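Local coordinates for protein alkylpurine DNA glycosylase AlkC (Pseudomonas fluorescens, PDB 5VHV) that excises alkylated purine bases from damaged DNA in base excision repair, acting as a glycosylase that does not flip the nucleotide out of the helix, at residues Ala119-Leu124 and Pro159-Leu164; Gly153-Leu158 and Ala194-Asp199; Asp98-Ser103 and Gln129-Val134; Gly114-Ala119 and Arg147-Glu152. All coordinates share one frame; numbering follows the deposited sequence.

Contact 1 (Ala119-Leu124 and Pro159-Leu164). With 9B4 ((2R,5R,13R,16R)-9-(hydroxymethyl)-9-{[(2R)-2-hydroxypropoxy]methyl}-5,13-dimethyl-4,7,11,14-tetraoxaheptadecane-2,16-diol), chain L; nucleotides of chain D.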
# COMPACT_ATOMS: atom_id res chain seq x y z
N ALA A 119 -2.93 13.90 -5.97
CA ALA A 119 -2.96 15.35 -6.18
C ALA A 119 -2.45 16.10 -4.94
O ALA A 119 -1.73 17.09 -5.07
CB ALA A 119 -4.39 15.77 -6.53
N ILE A 120 -2.81 15.64 -3.74
CA ILE A 120 -2.44 16.40 -2.55
C ILE A 120 -0.93 16.43 -2.38
O ILE A 120 -0.39 17.37 -1.79
CB ILE A 120 -3.14 15.83 -1.31
CG1 ILE A 120 -3.02 16.79 -0.12
CG2 ILE A 120 -2.59 14.45 -0.92
CD1 ILE A 120 -3.82 18.07 -0.27
N ARG A 121 -0.22 15.44 -2.93
CA ARG A 121 1.23 15.38 -2.76
C ARG A 121 1.95 16.48 -3.52
O ARG A 121 3.02 16.92 -3.09
CB ARG A 121 1.74 13.98 -3.15
CG ARG A 121 1.16 12.91 -2.22
CD ARG A 121 1.51 11.50 -2.66
NE ARG A 121 2.86 11.01 -2.35
CZ ARG A 121 3.25 10.59 -1.15
NH1 ARG A 121 2.41 10.67 -0.12
NH2 ARG A 121 4.47 10.06 -0.96
N HIS A 122 1.38 16.97 -4.63
CA HIS A 122 1.98 18.12 -5.30
C HIS A 122 1.91 19.34 -4.41
O HIS A 122 2.85 20.16 -4.40
CB HIS A 122 1.28 18.38 -6.64
CG HIS A 122 1.45 17.26 -7.61
ND1 HIS A 122 2.60 17.09 -8.36
CD2 HIS A 122 0.66 16.20 -7.90
CE1 HIS A 122 2.49 16.00 -9.10
NE2 HIS A 122 1.32 15.44 -8.84
N PHE A 123 0.82 19.49 -3.65
CA PHE A 123 0.70 20.62 -2.74
C PHE A 123 1.61 20.42 -1.53
O PHE A 123 2.23 21.38 -1.06
CB PHE A 123 -0.76 20.80 -2.30
CG PHE A 123 -1.67 21.31 -3.40
CD1 PHE A 123 -1.84 22.68 -3.61
CD2 PHE A 123 -2.36 20.43 -4.19
CE1 PHE A 123 -2.70 23.15 -4.60
CE2 PHE A 123 -3.23 20.88 -5.20
CZ PHE A 123 -3.39 22.24 -5.41
N LEU A 124 1.74 19.19 -1.02
CA LEU A 124 2.67 18.95 0.08
C LEU A 124 4.10 19.23 -0.34
O LEU A 124 4.93 19.64 0.48
CB LEU A 124 2.51 17.53 0.61
CG LEU A 124 1.25 17.28 1.44
CD1 LEU A 124 1.01 15.79 1.58
CD2 LEU A 124 1.35 17.91 2.84
N PRO A 159 2.66 4.23 -2.93
CA PRO A 159 2.86 3.66 -4.27
C PRO A 159 2.27 4.56 -5.35
O PRO A 159 1.22 5.19 -5.15
CB PRO A 159 2.15 2.30 -4.19
CG PRO A 159 2.30 1.92 -2.74
CD PRO A 159 2.04 3.24 -2.02
N TRP A 160 2.97 4.64 -6.47
CA TRP A 160 2.58 5.39 -7.67
C TRP A 160 2.72 6.90 -7.50
O TRP A 160 2.22 7.66 -8.34
CB TRP A 160 1.16 5.05 -8.12
CG TRP A 160 0.97 3.67 -8.64
CD1 TRP A 160 1.78 2.57 -8.41
CD2 TRP A 160 -0.09 3.21 -9.49
NE1 TRP A 160 1.26 1.46 -9.05
CE2 TRP A 160 0.12 1.83 -9.72
CE3 TRP A 160 -1.21 3.83 -10.06
CZ2 TRP A 160 -0.74 1.07 -10.51
CZ3 TRP A 160 -2.07 3.07 -10.85
CH2 TRP A 160 -1.82 1.71 -11.06
N SER A 161 3.42 7.36 -6.47
CA SER A 161 3.77 8.77 -6.32
C SER A 161 5.21 8.88 -5.85
O SER A 161 5.81 7.91 -5.39
CB SER A 161 2.84 9.50 -5.34
OG SER A 161 3.18 10.88 -5.22
N PHE A 162 5.78 10.07 -6.04
CA PHE A 162 7.08 10.37 -5.46
C PHE A 162 7.01 10.28 -3.94
O PHE A 162 5.98 10.53 -3.31
CB PHE A 162 7.56 11.77 -5.89
CG PHE A 162 6.50 12.85 -5.78
CD1 PHE A 162 6.35 13.57 -4.62
CD2 PHE A 162 5.68 13.13 -6.86
CE1 PHE A 162 5.36 14.55 -4.54
CE2 PHE A 162 4.70 14.10 -6.77
CZ PHE A 162 4.55 14.81 -5.63
N ARG A 163 8.13 9.88 -3.35
CA ARG A 163 8.27 9.90 -1.91
C ARG A 163 8.25 11.35 -1.43
O ARG A 163 8.68 12.26 -2.15
CB ARG A 163 9.57 9.22 -1.49
CG ARG A 163 9.58 7.72 -1.78
CD ARG A 163 10.79 7.01 -1.21
NE ARG A 163 10.83 5.62 -1.67
CZ ARG A 163 11.85 4.79 -1.48
NH1 ARG A 163 12.95 5.19 -0.83
NH2 ARG A 163 11.79 3.56 -1.97
N LEU A 164 7.72 11.57 -0.24
CA LEU A 164 7.73 12.90 0.38
C LEU A 164 8.95 12.96 1.30
O LEU A 164 8.92 12.48 2.43
CB LEU A 164 6.43 13.19 1.13
CG LEU A 164 5.19 13.46 0.27
CD1 LEU A 164 3.95 13.58 1.15
CD2 LEU A 164 5.38 14.72 -0.56
C01 9B4 L . -0.35 -3.35 -10.14
C02 9B4 L . -1.37 -2.91 -9.08
C03 9B4 L . -2.61 -2.40 -9.77
C05 9B4 L . -4.64 -1.34 -9.49
C06 9B4 L . -5.91 -1.35 -8.64
C07 9B4 L . -5.65 -0.73 -7.28
C09 9B4 L . -4.92 1.21 -6.19
C10 9B4 L . -5.26 2.70 -6.19
C12 9B4 L . -7.06 4.22 -6.53
C13 9B4 L . -8.58 4.34 -6.38
C15 9B4 L . -9.07 5.65 -6.99
C16 9B4 L . -4.46 3.35 -7.31
C17 9B4 L . -6.43 -2.77 -8.39
C23 9B4 L . -6.90 -0.47 -9.43
C25 9B4 L . -9.03 -1.07 -10.02
C26 9B4 L . -10.49 -0.66 -9.86
C27 9B4 L . -10.69 0.33 -8.71
C34 9B4 L . -0.60 -2.19 -6.95
C35 9B4 L . -1.15 -1.10 -6.04
C37 9B4 L . -0.45 -1.23 -4.69
O04 9B4 L . -3.57 -1.96 -8.84
O08 9B4 L . -5.27 0.61 -7.41
O11 9B4 L . -6.64 2.89 -6.39
O14 9B4 L . -9.21 3.27 -7.04
O18 9B4 L . -6.55 -3.55 -9.55
O24 9B4 L . -8.21 -0.59 -8.98
O28 9B4 L . -10.84 -0.06 -11.07
O33 9B4 L . -0.87 -1.88 -8.28
O36 9B4 L . -0.91 0.15 -6.63
P DA D 10 10.60 8.45 -6.27
OP1 DA D 10 10.52 9.26 -5.03
OP2 DA D 10 10.90 9.18 -7.53
O5' DA D 10 11.75 7.38 -6.03
C5' DA D 10 11.73 6.65 -4.85
C4' DA D 10 12.76 5.58 -4.89
O4' DA D 10 12.39 4.59 -5.88
C3' DA D 10 14.16 6.07 -5.28
O3' DA D 10 15.02 5.89 -4.21
C2' DA D 10 14.53 5.21 -6.49
C1' DA D 10 13.57 4.04 -6.38
N9 DA D 10 13.28 3.36 -7.64
C8 DA D 10 12.85 3.91 -8.81
N7 DA D 10 12.66 3.04 -9.77
C5 DA D 10 12.99 1.83 -9.18
C6 DA D 10 13.01 0.52 -9.68
N6 DA D 10 12.70 0.21 -10.95
N1 DA D 10 13.40 -0.47 -8.84
C2 DA D 10 13.74 -0.14 -7.58
N3 DA D 10 13.76 1.06 -7.00
C4 DA D 10 13.37 2.01 -7.87
P DT D 7 -0.94 -2.19 -17.04
OP1 DT D 7 -1.87 -1.31 -17.76
OP2 DT D 7 0.10 -2.92 -17.84
O5' DT D 7 -0.19 -1.50 -15.86
C5' DT D 7 -0.91 -0.65 -15.02
C4' DT D 7 0.01 0.02 -14.04
O4' DT D 7 0.56 -0.97 -13.13
C3' DT D 7 1.22 0.75 -14.64
O3' DT D 7 1.01 2.17 -14.50
C2' DT D 7 2.44 0.21 -13.84
C1' DT D 7 1.79 -0.50 -12.66
N1 DT D 7 2.54 -1.65 -12.14
C2 DT D 7 2.88 -1.70 -10.81
O2 DT D 7 2.60 -0.81 -10.01
N3 DT D 7 3.52 -2.84 -10.41
C4 DT D 7 3.87 -3.91 -11.21
O4 DT D 7 4.47 -4.88 -10.77
C5 DT D 7 3.48 -3.80 -12.60
C7 DT D 7 3.81 -4.90 -13.56
C6 DT D 7 2.84 -2.69 -13.00
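Arg121, on helix 119-126, reaches into the loop 159-164 and makes the polar part of this contact. Its chain bends at chi3, which turns the edge of the guanidinium to the loop. NE and NH2 both grip Phe162 O side-on: Arg121 NH2 donates to Phe162 O at 2.8 Å with a 156° angle at the hydrogen, while Arg121 NE gives a longer bond to the same oxygen. Phe162 O lies nearly in the guanidinium plane of Arg121. NE also makes a weak, strongly bent bond to Ser161 OG. NH1 turns to Gly153 O and Arg155 O, so the group ties together several carbonyls of the long loop.

Apolar contact covers a face of the same group. Leu164 lies over one side of the guanidinium, with CD1 3.5 Å from Arg121 NH1, and the same methyl meets Leu124 CD1 at 3.7 Å.

The aromatic pair is T-shaped: the edge of Phe162 faces the ring of His122, centroids 5.3 Å apart and planes at 71°. Phe162 CZ also packs on Arg121 CB.

On the DNA side, Trp160 NE1 donates to O2 of DT7 of chain D at 2.8 Å, and one face of the indole lies under O36 of the polyether 9B4. Arg163 N bonds OP1 of DA10 of chain D at 3.0 Å, nearly straight at 170°.

Because Arg121 fixes the carbonyl of Phe162 while the next amide holds a phosphate, a buried cation probably stiffens the loop and helps to present Trp160 and Arg163 N to the DNA.

Contact 2 (Gly153-Leu158 and Ala194-Asp199); sequences GSRPRL and ANHLND
Arg155 leaves the loop 153-158 and runs against helix 187-201, meeting His196 and Asp199 along the way. Its CB lies 3.4 Å from Asp199 OD2, and CG passes the CB of His196 at 3.8 Å. A bend at chi3 (65°) then turns the head side-on to the carboxylate. Arg155 NE gives a nearly straight bond (168°) to Asp199 OD2 at 2.9 Å, approaching from above the carboxylate plane, and Arg155 NH2 reaches Asp199 OD1, also at 2.9 Å, on the syn side. NH1 passes over Asn195, whose CB covers one face of the guanidinium, and pairs with Glu152; NH2 has a further bond to a modified base of the bound DNA.

Asp199 OD2 has a second donor, Arg157 N at 3.0 Å, which comes from the opposite face of the carboxylate. The acid thus holds both a side chain and the backbone of the loop.

About one turn earlier in the helix, His196 offers one ring face to the loop. Arg155 CA and Pro156 CD both make CH-pi contacts there, the latter 3.8 Å from the centroid, while Ser154 OG, hydrogen-bonded to Ala150 O, stands at the ring edge and His196 ND1 donates to Ser151 O.

A bidentate arginine-aspartate salt bridge thus ties the loop that follows helix 144-152 to helix 187-201 in the alpha-helical repeat architecture of the DNA alkylation repair family, at a DNA-facing site where the same arginine hydrogen-bonds a modified base.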
# COMPACT_ATOMS: atom_id res chain seq x y z
N GLY A 153 -2.52 10.43 1.87
CA GLY A 153 -1.85 11.43 1.05
C GLY A 153 -0.54 11.90 1.62
O GLY A 153 0.31 12.37 0.86
N SER A 154 -0.38 11.80 2.94
CA SER A 154 0.82 12.27 3.60
C SER A 154 1.85 11.17 3.78
O SER A 154 2.88 11.40 4.41
CB SER A 154 0.45 12.89 4.95
OG SER A 154 -0.14 11.95 5.85
N ARG A 155 1.58 9.97 3.26
CA ARG A 155 2.48 8.84 3.46
C ARG A 155 3.89 9.17 2.97
O ARG A 155 4.05 9.76 1.89
CB ARG A 155 1.99 7.62 2.69
CG ARG A 155 0.93 6.84 3.42
CD ARG A 155 0.44 5.68 2.57
NE ARG A 155 1.49 4.70 2.32
CZ ARG A 155 1.29 3.49 1.79
NH1 ARG A 155 0.07 3.12 1.41
NH2 ARG A 155 2.31 2.64 1.66
N PRO A 156 4.93 8.73 3.68
CA PRO A 156 6.28 8.89 3.13
C PRO A 156 6.44 8.24 1.76
O PRO A 156 7.08 8.82 0.86
CB PRO A 156 7.17 8.21 4.19
CG PRO A 156 6.36 8.14 5.42
CD PRO A 156 4.93 8.15 5.04
N ARG A 157 5.93 7.02 1.60
CA ARG A 157 6.23 6.16 0.45
C ARG A 157 4.95 5.60 -0.17
O ARG A 157 4.75 4.39 -0.28
CB ARG A 157 7.12 5.00 0.86
CG ARG A 157 8.48 5.45 1.35
CD ARG A 157 9.24 4.25 1.79
NE ARG A 157 10.55 4.58 2.33
CZ ARG A 157 11.62 3.84 2.16
NH1 ARG A 157 11.57 2.73 1.44
NH2 ARG A 157 12.77 4.21 2.69
N LEU A 158 4.09 6.50 -0.63
CA LEU A 158 2.86 6.08 -1.30
C LEU A 158 3.18 5.42 -2.64
O LEU A 158 3.87 6.02 -3.47
CB LEU A 158 1.96 7.30 -1.52
CG LEU A 158 0.61 6.97 -2.17
CD1 LEU A 158 -0.32 6.21 -1.20
CD2 LEU A 158 -0.08 8.23 -2.66
N ALA A 194 -2.11 2.20 9.27
CA ALA A 194 -1.16 1.10 9.39
C ALA A 194 -0.13 1.17 8.29
O ALA A 194 1.06 0.94 8.53
CB ALA A 194 -1.89 -0.25 9.36
N ASN A 195 -0.56 1.47 7.06
CA ASN A 195 0.38 1.52 5.95
C ASN A 195 1.33 2.71 6.05
O ASN A 195 2.50 2.61 5.69
CB ASN A 195 -0.38 1.51 4.62
CG ASN A 195 -1.01 0.14 4.34
OD1 ASN A 195 -0.53 -0.92 4.82
ND2 ASN A 195 -2.08 0.14 3.58
N HIS A 196 0.82 3.86 6.50
CA HIS A 196 1.69 5.01 6.75
C HIS A 196 2.74 4.67 7.81
O HIS A 196 3.94 4.91 7.62
CB HIS A 196 0.81 6.20 7.16
CG HIS A 196 1.51 7.52 7.26
ND1 HIS A 196 0.92 8.70 6.85
CD2 HIS A 196 2.71 7.87 7.78
CE1 HIS A 196 1.72 9.71 7.10
NE2 HIS A 196 2.82 9.24 7.65
N LEU A 197 2.33 4.04 8.90
CA LEU A 197 3.29 3.64 9.92
C LEU A 197 4.31 2.62 9.39
O LEU A 197 5.50 2.73 9.68
CB LEU A 197 2.55 3.09 11.14
CG LEU A 197 1.85 4.16 11.99
CD1 LEU A 197 0.85 3.50 12.93
CD2 LEU A 197 2.84 4.98 12.77
N ASN A 198 3.86 1.63 8.63
CA ASN A 198 4.80 0.69 8.02
C ASN A 198 5.81 1.42 7.13
O ASN A 198 7.01 1.12 7.17
CB ASN A 198 4.03 -0.39 7.25
CG ASN A 198 4.92 -1.40 6.60
OD1 ASN A 198 5.71 -2.07 7.27
ND2 ASN A 198 4.79 -1.56 5.30
N ASP A 199 5.36 2.40 6.33
CA ASP A 199 6.31 3.25 5.60
C ASP A 199 7.39 3.82 6.53
O ASP A 199 8.57 3.86 6.20
CB ASP A 199 5.61 4.44 4.93
CG ASP A 199 4.77 4.09 3.72
OD1 ASP A 199 4.65 2.93 3.27
OD2 ASP A 199 4.20 5.07 3.18
O HOH W 1 5.47 1.83 0.11

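Contact 3 (Asp98-Ser103 and Gln129-Val134); sequences DDFKRS and QRTLAV. With MES (2-(N-morpholino)-ethanesulfonic acid), chain H.
Phe100 and Arg130 lie flat on one another, ring and guanidinium planes only 5° apart, with the two side chains running past each other in opposite directions. It is the aliphatic part of the arginine that sits over the middle of the ring: CD of Arg130 stands 3.6 Å from the ring centroid of Phe100 and 11° off its normal, a CH-pi contact. Farther along, the guanidinium lies past the ring centre, over CD2 and CB of Phe100, bringing NH1 of Arg130 to 3.5 Å from CB of Phe100. Arg130 attains this with a chain that stays extended from CG to NE, so its whole length follows the surface of the aromatic group.

Thr131 takes the edge of the same ring, OG1 3.5 Å from Phe100 CE1, while its hydroxyl is bonded to Asp127 O, just before its helix. Val134 CG2 touches CE2 of Phe100 at 4.0 Å. Here two helices of the alpha-helical DNA alkylation repair fold, 100-110 and 128-138, are joined through Phe100, which begins the first of them; Phe123 of helix 119-126 packs on this ring as well.

At the outer end a buffer molecule, MES, binds by its sulfonate. Arg130 NH1 donates to O3S of MES at 2.8 Å and 165°, in the guanidinium plane, and Phe100 N, at the start of its helix, reaches O2S of MES at 3.2 Å. Lys101 crosses the arginine at about a right angle, its CE 3.9 Å from Arg130 NH2.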
# COMPACT_ATOMS: atom_id res chain seq x y z
N ASP A 98 -2.17 28.40 -7.59
CA ASP A 98 -2.31 29.79 -7.16
C ASP A 98 -3.72 30.13 -6.70
O ASP A 98 -4.08 31.31 -6.62
CB ASP A 98 -1.89 30.76 -8.27
CG ASP A 98 -1.75 32.22 -7.76
OD1 ASP A 98 -1.07 32.42 -6.73
OD2 ASP A 98 -2.34 33.16 -8.35
N ASP A 99 -4.53 29.13 -6.38
CA ASP A 99 -5.87 29.32 -5.85
C ASP A 99 -6.02 28.24 -4.78
O ASP A 99 -6.81 27.29 -4.88
CB ASP A 99 -6.92 29.22 -6.96
CG ASP A 99 -8.22 29.91 -6.61
OD1 ASP A 99 -8.34 30.43 -5.48
OD2 ASP A 99 -9.14 29.93 -7.46
N PHE A 100 -5.20 28.37 -3.73
CA PHE A 100 -5.00 27.30 -2.75
C PHE A 100 -6.30 26.91 -2.06
O PHE A 100 -6.65 25.72 -2.00
CB PHE A 100 -3.95 27.72 -1.73
CG PHE A 100 -3.65 26.67 -0.71
CD1 PHE A 100 -2.76 25.65 -0.99
CD2 PHE A 100 -4.27 26.67 0.54
CE1 PHE A 100 -2.49 24.68 -0.06
CE2 PHE A 100 -4.00 25.67 1.46
CZ PHE A 100 -3.11 24.69 1.16
N LYS A 101 -7.02 27.88 -1.50
CA LYS A 101 -8.16 27.50 -0.68
C LYS A 101 -9.24 26.85 -1.52
O LYS A 101 -9.83 25.84 -1.12
CB LYS A 101 -8.68 28.73 0.07
CG LYS A 101 -7.77 29.04 1.24
CD LYS A 101 -7.98 30.40 1.85
CE LYS A 101 -7.00 30.58 3.00
NZ LYS A 101 -6.89 32.00 3.40
N ARG A 102 -9.46 27.37 -2.72
CA ARG A 102 -10.44 26.75 -3.61
C ARG A 102 -10.00 25.35 -3.99
O ARG A 102 -10.83 24.43 -4.07
CB ARG A 102 -10.63 27.61 -4.85
CG ARG A 102 -11.87 27.27 -5.64
CD ARG A 102 -11.88 28.00 -6.97
NE ARG A 102 -11.90 29.46 -6.82
CZ ARG A 102 -13.00 30.18 -6.63
NH1 ARG A 102 -14.19 29.59 -6.56
NH2 ARG A 102 -12.90 31.50 -6.53
N SER A 103 -8.70 25.16 -4.25
CA SER A 103 -8.19 23.85 -4.63
C SER A 103 -8.32 22.85 -3.49
O SER A 103 -8.69 21.69 -3.71
CB SER A 103 -6.74 23.98 -5.08
OG SER A 103 -6.68 24.68 -6.32
N GLN A 129 3.83 23.33 4.62
CA GLN A 129 3.23 23.71 5.90
C GLN A 129 1.76 24.09 5.71
O GLN A 129 0.90 23.69 6.52
CB GLN A 129 4.02 24.86 6.55
CG GLN A 129 3.92 24.95 8.06
CD GLN A 129 4.54 23.73 8.78
OE1 GLN A 129 5.68 23.36 8.54
NE2 GLN A 129 3.77 23.11 9.64
N ARG A 130 1.45 24.83 4.64
CA ARG A 130 0.07 25.24 4.38
C ARG A 130 -0.82 24.03 4.19
O ARG A 130 -1.95 23.99 4.70
CB ARG A 130 0.01 26.14 3.15
CG ARG A 130 -1.13 27.16 3.20
CD ARG A 130 -1.19 28.00 1.92
NE ARG A 130 -2.19 29.05 2.05
CZ ARG A 130 -2.49 29.94 1.10
NH1 ARG A 130 -1.84 29.93 -0.07
NH2 ARG A 130 -3.44 30.84 1.33
N THR A 131 -0.34 23.03 3.46
CA THR A 131 -1.13 21.85 3.14
C THR A 131 -1.24 20.93 4.35
O THR A 131 -2.29 20.33 4.60
CB THR A 131 -0.52 21.12 1.94
OG1 THR A 131 -0.35 22.05 0.84
CG2 THR A 131 -1.39 19.98 1.47
N LEU A 132 -0.15 20.82 5.13
CA LEU A 132 -0.20 20.03 6.35
C LEU A 132 -1.33 20.49 7.26
O LEU A 132 -2.06 19.67 7.84
CB LEU A 132 1.15 20.08 7.08
CG LEU A 132 1.20 19.36 8.44
CD1 LEU A 132 1.01 17.85 8.28
CD2 LEU A 132 2.52 19.63 9.12
N ALA A 133 -1.51 21.81 7.39
CA ALA A 133 -2.56 22.33 8.27
C ALA A 133 -3.93 21.87 7.79
O ALA A 133 -4.80 21.52 8.59
CB ALA A 133 -2.50 23.85 8.33
N VAL A 134 -4.13 21.85 6.48
CA VAL A 134 -5.39 21.38 5.91
C VAL A 134 -5.59 19.91 6.22
O VAL A 134 -6.69 19.49 6.63
CB VAL A 134 -5.40 21.64 4.40
CG1 VAL A 134 -6.58 20.93 3.74
CG2 VAL A 134 -5.41 23.13 4.15
O1 MES H . -7.31 34.04 -6.84
C2 MES H . -7.59 33.62 -5.50
C3 MES H . -6.54 34.09 -4.51
N4 MES H . -5.22 33.74 -4.99
C5 MES H . -4.93 34.22 -6.34
C6 MES H . -6.01 33.64 -7.26
C7 MES H . -4.19 34.12 -4.03
C8 MES H . -3.00 33.15 -4.04
S MES H . -3.29 31.77 -3.16
O1S MES H . -2.51 30.63 -3.71
O2S MES H . -4.74 31.49 -3.18
O3S MES H . -2.84 31.97 -1.76

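Contact 4 (Gly114-Ala119 and Arg147-Glu152); sequences GSAEFA and RRLASE
Glu117 and Arg148 form the close polar joint between the loop 114-119 and helix 144-152. Arg148 NH1 donates to Glu117 OE2 at 2.9 Å with an angle of 162°. The oxygen lies in the guanidinium plane, whereas the nitrogen comes from well above the carboxylate plane, and the two flat groups are 54° apart. A bend at chi2 (-88°) carries the arginine head across to the acid. The same Glu117 OE2 accepts from Ser115 OG at 2.6 Å through its anti lone pair, and Ser115 OG accepts from the backbone N of Glu117, an ST turn that helps to set the carboxylate in position.

Beside this joint the packing is apolar: Leu149 CD1 sits 3.5 Å from Ala116 C, and Leu149 CD2 meets Ala116 CB at 3.9 Å.

Water fills in where direct contact is looser. One molecule links Ser115 OG and Arg148 NH1, lying at the guanidinium edge. A second accepts from Arg148 NH2 and reaches, each at 2.7 Å, Glu117 OE1 and Glu152 OE2, which are 4.5 Å apart. Direct pairing of Arg148 NH2 with Glu152 OE2 is long, 3.8 Å, and the oxygen lies well out of the guanidinium plane. Arg148 NH2 also forms a salt bridge with a DNA phosphate, and Glu152 is hydrogen-bonded to Ser192 and salt-bridged to Arg155.

The nearby positive charges probably offset the cost of two buried acids so close together, and Glu117 is likely to help orient Arg148 for the phosphate.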
# COMPACT_ATOMS: atom_id res chain seq x y z
N GLY A 114 -13.14 9.39 -5.94
CA GLY A 114 -12.09 8.42 -6.13
C GLY A 114 -11.10 8.54 -5.00
O GLY A 114 -11.25 7.96 -3.91
N SER A 115 -10.07 9.34 -5.25
CA SER A 115 -9.08 9.64 -4.24
C SER A 115 -8.19 10.80 -4.67
O SER A 115 -7.67 10.79 -5.79
CB SER A 115 -8.21 8.43 -3.96
OG SER A 115 -7.14 8.80 -3.11
N ALA A 116 -7.97 11.76 -3.78
CA ALA A 116 -7.06 12.86 -4.01
C ALA A 116 -5.64 12.56 -3.52
O ALA A 116 -4.83 13.49 -3.39
CB ALA A 116 -7.60 14.14 -3.34
N GLU A 117 -5.31 11.28 -3.30
CA GLU A 117 -4.04 10.93 -2.68
C GLU A 117 -2.84 11.32 -3.53
O GLU A 117 -1.79 11.63 -2.97
CB GLU A 117 -3.98 9.42 -2.41
CG GLU A 117 -3.89 8.53 -3.65
CD GLU A 117 -4.24 7.09 -3.31
OE1 GLU A 117 -3.34 6.24 -3.36
OE2 GLU A 117 -5.43 6.80 -3.00
N PHE A 118 -2.96 11.30 -4.86
CA PHE A 118 -1.85 11.74 -5.71
C PHE A 118 -1.78 13.26 -5.79
O PHE A 118 -0.69 13.85 -5.71
CB PHE A 118 -1.98 11.12 -7.10
CG PHE A 118 -2.08 9.63 -7.06
CD1 PHE A 118 -1.02 8.89 -6.54
CD2 PHE A 118 -3.21 8.97 -7.49
CE1 PHE A 118 -1.10 7.53 -6.47
CE2 PHE A 118 -3.29 7.60 -7.42
CZ PHE A 118 -2.24 6.88 -6.90
N ALA A 119 -2.93 13.90 -5.97
CA ALA A 119 -2.96 15.35 -6.18
C ALA A 119 -2.45 16.10 -4.94
O ALA A 119 -1.73 17.09 -5.07
CB ALA A 119 -4.39 15.77 -6.53
N ARG A 147 -10.85 11.65 6.14
CA ARG A 147 -9.85 11.24 7.12
C ARG A 147 -8.82 10.33 6.49
O ARG A 147 -7.61 10.45 6.76
CB ARG A 147 -10.52 10.53 8.30
CG ARG A 147 -11.48 11.45 9.10
CD ARG A 147 -11.76 10.91 10.48
NE ARG A 147 -12.29 9.54 10.51
CZ ARG A 147 -13.54 9.21 10.20
NH1 ARG A 147 -14.41 10.13 9.80
NH2 ARG A 147 -13.92 7.94 10.27
N ARG A 148 -9.26 9.41 5.63
CA ARG A 148 -8.33 8.50 4.98
C ARG A 148 -7.34 9.25 4.10
O ARG A 148 -6.14 8.92 4.07
CB ARG A 148 -9.11 7.44 4.19
CG ARG A 148 -8.27 6.31 3.62
CD ARG A 148 -7.70 6.63 2.23
NE ARG A 148 -7.14 5.42 1.63
CZ ARG A 148 -6.60 5.34 0.42
NH1 ARG A 148 -6.56 6.42 -0.38
NH2 ARG A 148 -6.13 4.16 -0.01
N LEU A 149 -7.81 10.27 3.39
CA LEU A 149 -6.92 11.12 2.60
C LEU A 149 -5.83 11.74 3.47
O LEU A 149 -4.66 11.85 3.05
CB LEU A 149 -7.74 12.20 1.91
CG LEU A 149 -7.02 13.28 1.11
CD1 LEU A 149 -6.20 12.63 -0.02
CD2 LEU A 149 -8.01 14.29 0.52
N ALA A 150 -6.19 12.21 4.66
CA ALA A 150 -5.22 12.86 5.55
C ALA A 150 -4.04 11.94 5.87
O ALA A 150 -2.88 12.38 5.87
CB ALA A 150 -5.93 13.31 6.84
N SER A 151 -4.32 10.65 6.08
CA SER A 151 -3.30 9.65 6.38
C SER A 151 -2.60 9.14 5.13
O SER A 151 -1.37 8.96 5.13
CB SER A 151 -3.94 8.47 7.11
OG SER A 151 -2.98 7.43 7.29
N GLU A 152 -3.35 8.86 4.07
CA GLU A 152 -2.77 8.23 2.89
C GLU A 152 -1.99 9.22 2.04
O GLU A 152 -0.90 8.91 1.55
CB GLU A 152 -3.88 7.57 2.07
CG GLU A 152 -3.38 6.64 0.96
CD GLU A 152 -2.88 5.31 1.49
OE1 GLU A 152 -2.99 5.07 2.72
OE2 GLU A 152 -2.37 4.51 0.68
O HOH W 2 -7.48 9.14 -0.31
O HOH W 3 -3.76 4.29 -1.61

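All four contacts fall within the helical DNA alkylation repair region, ahead of the C-terminal beta strands. Contact 3 opens the series and lies outermost, about 25 Å from the centre of the chain and about 17 Å by nearest atoms from the DNA. Contacts 1, 2 and 4 cluster, with centres 10 to 11 Å apart, around the loop that joins helix 144-152 to helix 165-169. Contact 4 shares Ala119 with contact 1, whose helix 119-126 packs on both helices of contact 3. Contact 2 follows contact 4 in sequence and brings in helix 187-201. Successive helices thus connect the outer rim to a DNA-facing loop supported from several sides.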